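Local atomic coordinates of adenylate isopentenyltransferase (Humulus lupulus, PDB entry 3A8T), a protein that transfers an isopentenyl group from dimethylallyl diphosphate to AMP, ADP or ATP in the biosynthesis of cytokinins. Residues A[55-64]-A[321-330]. Residues are numbered along the deposited sequence; the frame is centred on the assembly and turned at random.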
loop_
_atom_site.group_PDB
_atom_site.type_symbol
_atom_site.label_atom_id
_atom_site.label_comp_id
_atom_site.label_asym_id
_atom_site.label_seq_id
_atom_site.Cartn_x
_atom_site.Cartn_y
_atom_site.Cartn_z
ATOM N N ARG A 55 1.243 9.374 3.585
ATOM C CA ARG A 55 0.895 10.718 4.069
ATOM C C ARG A 55 1.834 11.119 5.190
ATOM O O ARG A 55 2.478 12.187 5.186
ATOM C CB ARG A 55 -0.500 10.664 4.682
ATOM C CG ARG A 55 -1.451 11.694 4.256
ATOM C CD ARG A 55 -1.101 13.085 4.707
ATOM N NE ARG A 55 -2.082 13.948 4.052
ATOM C CZ ARG A 55 -2.218 15.252 4.210
ATOM N NH1 ARG A 55 -1.436 15.927 5.034
ATOM N NH2 ARG A 55 -3.139 15.870 3.506
ATOM N N LEU A 56 1.893 10.235 6.173
ATOM C CA LEU A 56 2.687 10.508 7.337
ATOM C C LEU A 56 4.155 10.642 6.980
ATOM O O LEU A 56 4.843 11.520 7.508
ATOM C CB LEU A 56 2.448 9.432 8.381
ATOM C CG LEU A 56 3.290 9.525 9.629
ATOM C CD1 LEU A 56 3.120 10.804 10.309
ATOM C CD2 LEU A 56 2.917 8.447 10.524
ATOM N N SER A 57 4.615 9.811 6.044
ATOM C CA SER A 57 6.018 9.839 5.646
ATOM C C SER A 57 6.356 11.175 5.052
ATOM O O SER A 57 7.477 11.687 5.249
ATOM C CB SER A 57 6.347 8.728 4.655
ATOM O OG SER A 57 5.734 8.887 3.400
ATOM N N ILE A 58 5.387 11.752 4.339
ATOM C CA ILE A 58 5.596 13.049 3.737
ATOM C C ILE A 58 5.496 14.159 4.778
ATOM O O ILE A 58 6.288 15.050 4.779
ATOM C CB ILE A 58 4.625 13.318 2.567
ATOM C CG1 ILE A 58 4.669 12.172 1.566
ATOM C CG2 ILE A 58 5.036 14.656 1.866
ATOM C CD1 ILE A 58 6.052 11.773 1.117
ATOM N N ASP A 59 4.548 14.094 5.680
ATOM C CA ASP A 59 4.474 15.110 6.722
ATOM C C ASP A 59 5.750 15.147 7.565
ATOM O O ASP A 59 6.240 16.195 7.911
ATOM C CB ASP A 59 3.275 14.862 7.653
ATOM C CG ASP A 59 1.910 15.200 6.991
ATOM O OD1 ASP A 59 1.863 16.097 6.115
ATOM O OD2 ASP A 59 0.877 14.601 7.377
ATOM N N LEU A 60 6.302 13.996 7.883
ATOM C CA LEU A 60 7.518 13.936 8.682
ATOM C C LEU A 60 8.712 14.545 7.973
ATOM O O LEU A 60 9.666 14.924 8.609
ATOM C CB LEU A 60 7.850 12.463 9.029
ATOM C CG LEU A 60 6.957 11.751 10.077
ATOM C CD1 LEU A 60 7.232 10.302 10.063
ATOM C CD2 LEU A 60 7.203 12.298 11.508
ATOM N N ALA A 61 8.659 14.632 6.646
ATOM C CA ALA A 61 9.771 15.147 5.862
ATOM C C ALA A 61 9.881 16.626 6.072
ATOM O O ALA A 61 10.951 17.182 5.905
ATOM C CB ALA A 61 9.590 14.816 4.345
ATOM N N ALA A 62 8.778 17.273 6.429
ATOM C CA ALA A 62 8.869 18.701 6.670
ATOM C C ALA A 62 9.681 18.989 7.985
ATOM O O ALA A 62 10.116 20.116 8.188
ATOM C CB ALA A 62 7.454 19.336 6.755
ATOM N N HIS A 63 9.902 17.964 8.812
ATOM C CA HIS A 63 10.591 18.088 10.104
ATOM C C HIS A 63 11.933 17.431 10.146
ATOM O O HIS A 63 12.786 17.794 10.932
ATOM C CB HIS A 63 9.792 17.410 11.219
ATOM C CG HIS A 63 8.482 18.061 11.505
ATOM N ND1 HIS A 63 8.307 18.930 12.553
ATOM C CD2 HIS A 63 7.315 18.051 10.820
ATOM C CE1 HIS A 63 7.088 19.436 12.497
ATOM N NE2 HIS A 63 6.468 18.917 11.453
ATOM N N PHE A 64 12.087 16.418 9.317
ATOM C CA PHE A 64 13.299 15.649 9.256
ATOM C C PHE A 64 13.763 15.367 7.847
ATOM O O PHE A 64 13.016 14.845 7.036
ATOM C CB PHE A 64 13.068 14.311 9.926
ATOM C CG PHE A 64 12.553 14.412 11.327
ATOM C CD1 PHE A 64 13.393 14.840 12.361
ATOM C CD2 PHE A 64 11.224 14.103 11.611
ATOM C CE1 PHE A 64 12.920 14.963 13.641
ATOM C CE2 PHE A 64 10.728 14.222 12.902
ATOM C CZ PHE A 64 11.572 14.653 13.921
ATOM N N TRP A 321 -5.587 14.737 12.423
ATOM C CA TRP A 321 -4.373 14.042 12.087
ATOM C C TRP A 321 -3.124 14.767 12.629
ATOM O O TRP A 321 -2.191 14.154 13.128
ATOM C CB TRP A 321 -4.353 13.937 10.552
ATOM C CG TRP A 321 -3.109 13.398 9.945
ATOM C CD1 TRP A 321 -2.038 14.118 9.479
ATOM C CD2 TRP A 321 -2.837 12.037 9.634
ATOM N NE1 TRP A 321 -1.136 13.286 8.874
ATOM C CE2 TRP A 321 -1.597 12.003 8.961
ATOM C CE3 TRP A 321 -3.514 10.838 9.863
ATOM C CZ2 TRP A 321 -1.029 10.813 8.512
ATOM C CZ3 TRP A 321 -2.949 9.664 9.416
ATOM C CH2 TRP A 321 -1.730 9.653 8.751
ATOM N N GLU A 322 -3.119 16.086 12.546
ATOM C CA GLU A 322 -1.995 16.882 12.988
ATOM C C GLU A 322 -1.801 16.605 14.453
ATOM O O GLU A 322 -0.724 16.259 14.879
ATOM C CB GLU A 322 -2.288 18.374 12.740
ATOM C CG GLU A 322 -1.067 19.173 12.248
ATOM C CD GLU A 322 -1.337 20.086 11.008
ATOM O OE1 GLU A 322 -2.047 21.107 11.190
ATOM O OE2 GLU A 322 -0.832 19.791 9.868
ATOM N N LYS A 323 -2.886 16.714 15.213
ATOM C CA LYS A 323 -2.871 16.489 16.652
ATOM C C LYS A 323 -2.734 15.043 17.076
ATOM O O LYS A 323 -1.946 14.736 17.947
ATOM C CB LYS A 323 -4.148 17.045 17.302
ATOM C CG LYS A 323 -4.297 18.541 17.208
ATOM C CD LYS A 323 -5.669 19.055 17.683
ATOM C CE LYS A 323 -5.984 18.697 19.182
ATOM N NZ LYS A 323 -5.060 19.299 20.232
ATOM N N GLN A 324 -3.486 14.152 16.459
ATOM C CA GLN A 324 -3.451 12.764 16.901
ATOM C C GLN A 324 -2.431 11.814 16.323
ATOM O O GLN A 324 -2.082 10.812 16.946
ATOM C CB GLN A 324 -4.851 12.142 16.759
ATOM C CG GLN A 324 -5.934 12.922 17.515
ATOM C CD GLN A 324 -7.275 12.176 17.631
ATOM O OE1 GLN A 324 -8.080 12.491 18.509
ATOM N NE2 GLN A 324 -7.514 11.183 16.760
ATOM N N VAL A 325 -1.936 12.134 15.144
ATOM C CA VAL A 325 -1.012 11.245 14.455
ATOM C C VAL A 325 0.343 11.865 14.216
ATOM O O VAL A 325 1.343 11.295 14.536
ATOM C CB VAL A 325 -1.618 10.832 13.076
ATOM C CG1 VAL A 325 -0.685 9.919 12.348
ATOM C CG2 VAL A 325 -3.000 10.199 13.261
ATOM N N LEU A 326 0.357 13.055 13.648
ATOM C CA LEU A 326 1.603 13.697 13.356
ATOM C C LEU A 326 2.352 14.198 14.555
ATOM O O LEU A 326 3.447 13.775 14.743
ATOM C CB LEU A 326 1.394 14.815 12.308
ATOM C CG LEU A 326 2.663 15.523 11.798
ATOM C CD1 LEU A 326 3.625 14.523 11.094
ATOM C CD2 LEU A 326 2.263 16.701 10.874
ATOM N N GLU A 327 1.783 15.065 15.385
ATOM C CA GLU A 327 2.546 15.594 16.541
ATOM C C GLU A 327 3.208 14.475 17.345
ATOM O O GLU A 327 4.395 14.540 17.630
ATOM C CB GLU A 327 1.674 16.547 17.400
ATOM C CG GLU A 327 1.321 16.104 18.871
ATOM C CD GLU A 327 0.061 16.885 19.489
ATOM O OE1 GLU A 327 -0.850 16.187 20.036
ATOM O OE2 GLU A 327 -0.023 18.172 19.419
ATOM N N PRO A 328 2.471 13.412 17.692
ATOM C CA PRO A 328 3.104 12.315 18.450
ATOM C C PRO A 328 4.289 11.667 17.680
ATOM O O PRO A 328 5.330 11.410 18.235
ATOM C CB PRO A 328 1.948 11.328 18.665
ATOM C CG PRO A 328 0.728 12.227 18.677
ATOM C CD PRO A 328 1.018 13.210 17.568
ATOM N N SER A 329 4.123 11.397 16.386
ATOM C CA SER A 329 5.208 10.788 15.576
ATOM C C SER A 329 6.467 11.673 15.559
ATOM O O SER A 329 7.559 11.147 15.659
ATOM C CB SER A 329 4.787 10.580 14.108
ATOM O OG SER A 329 3.608 9.815 13.964
ATOM N N VAL A 330 6.295 12.993 15.410
ATOM C CA VAL A 330 7.433 13.910 15.359
ATOM C C VAL A 330 8.271 13.707 16.625
ATOM O O VAL A 330 9.505 13.517 16.535
ATOM C CB VAL A 330 6.970 15.405 15.228
ATOM C CG1 VAL A 330 8.122 16.361 15.506
ATOM C CG2 VAL A 330 6.456 15.662 13.880
#
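Asp59 and Trp321 meet through the one hydrogen bond that links helix 55-61 to helix 321-330, whose axes cross at -60°. Followed outward, Asp59 first lays CB against the tip of Leu326, 3.5 Å from its CD1; CG then passes near Leu326 CD2, and the carboxylate divides its oxygens. OD2 takes the indole N-H, 2.8 Å from Trp321 NE1, almost in the ring plane and nearly in line with its own C-O bond. OD1 forms a salt bridge with NH1 of Arg55, 3.5 Å away, one turn back, which probably steadies the negative charge. With CG anti to its backbone N (chi1 173°), Trp321 reaches across to Asp59, and its CZ2 comes within 3.7 Å of Leu56 CB. Val325 CG1 lies over one indole face, offset to its rim. Replacing Trp321 by a phenylalanine would probably leave OD2 of Asp59 without its donor and open a gap beside Leu56. That leucine is a knob in the hole formed by Trp321, Val325, Leu326 and Ser329. Farther along, Leu60 CD2 rests 3.9 Å from Ser329 CB, while Val330 puts CG2 squarely over the His63 ring in a CH-pi contact, 3.8 Å from its centroid, and CG1 within 4.2 Å of Phe64 CZ. Helix 53-61 grows out of the P-loop (Walker A), whose last residues begin its first turn, and Trp321 also packs near Gly52 of that ATP-binding loop. The long helix 315-338 thus covers the flank of the P-loop helix beside edge strand 296-300, where Leu299 touches Leu56, Val325 and Ser329, while Ser304 and Phe305 of helix 302-309 pack on Trp321.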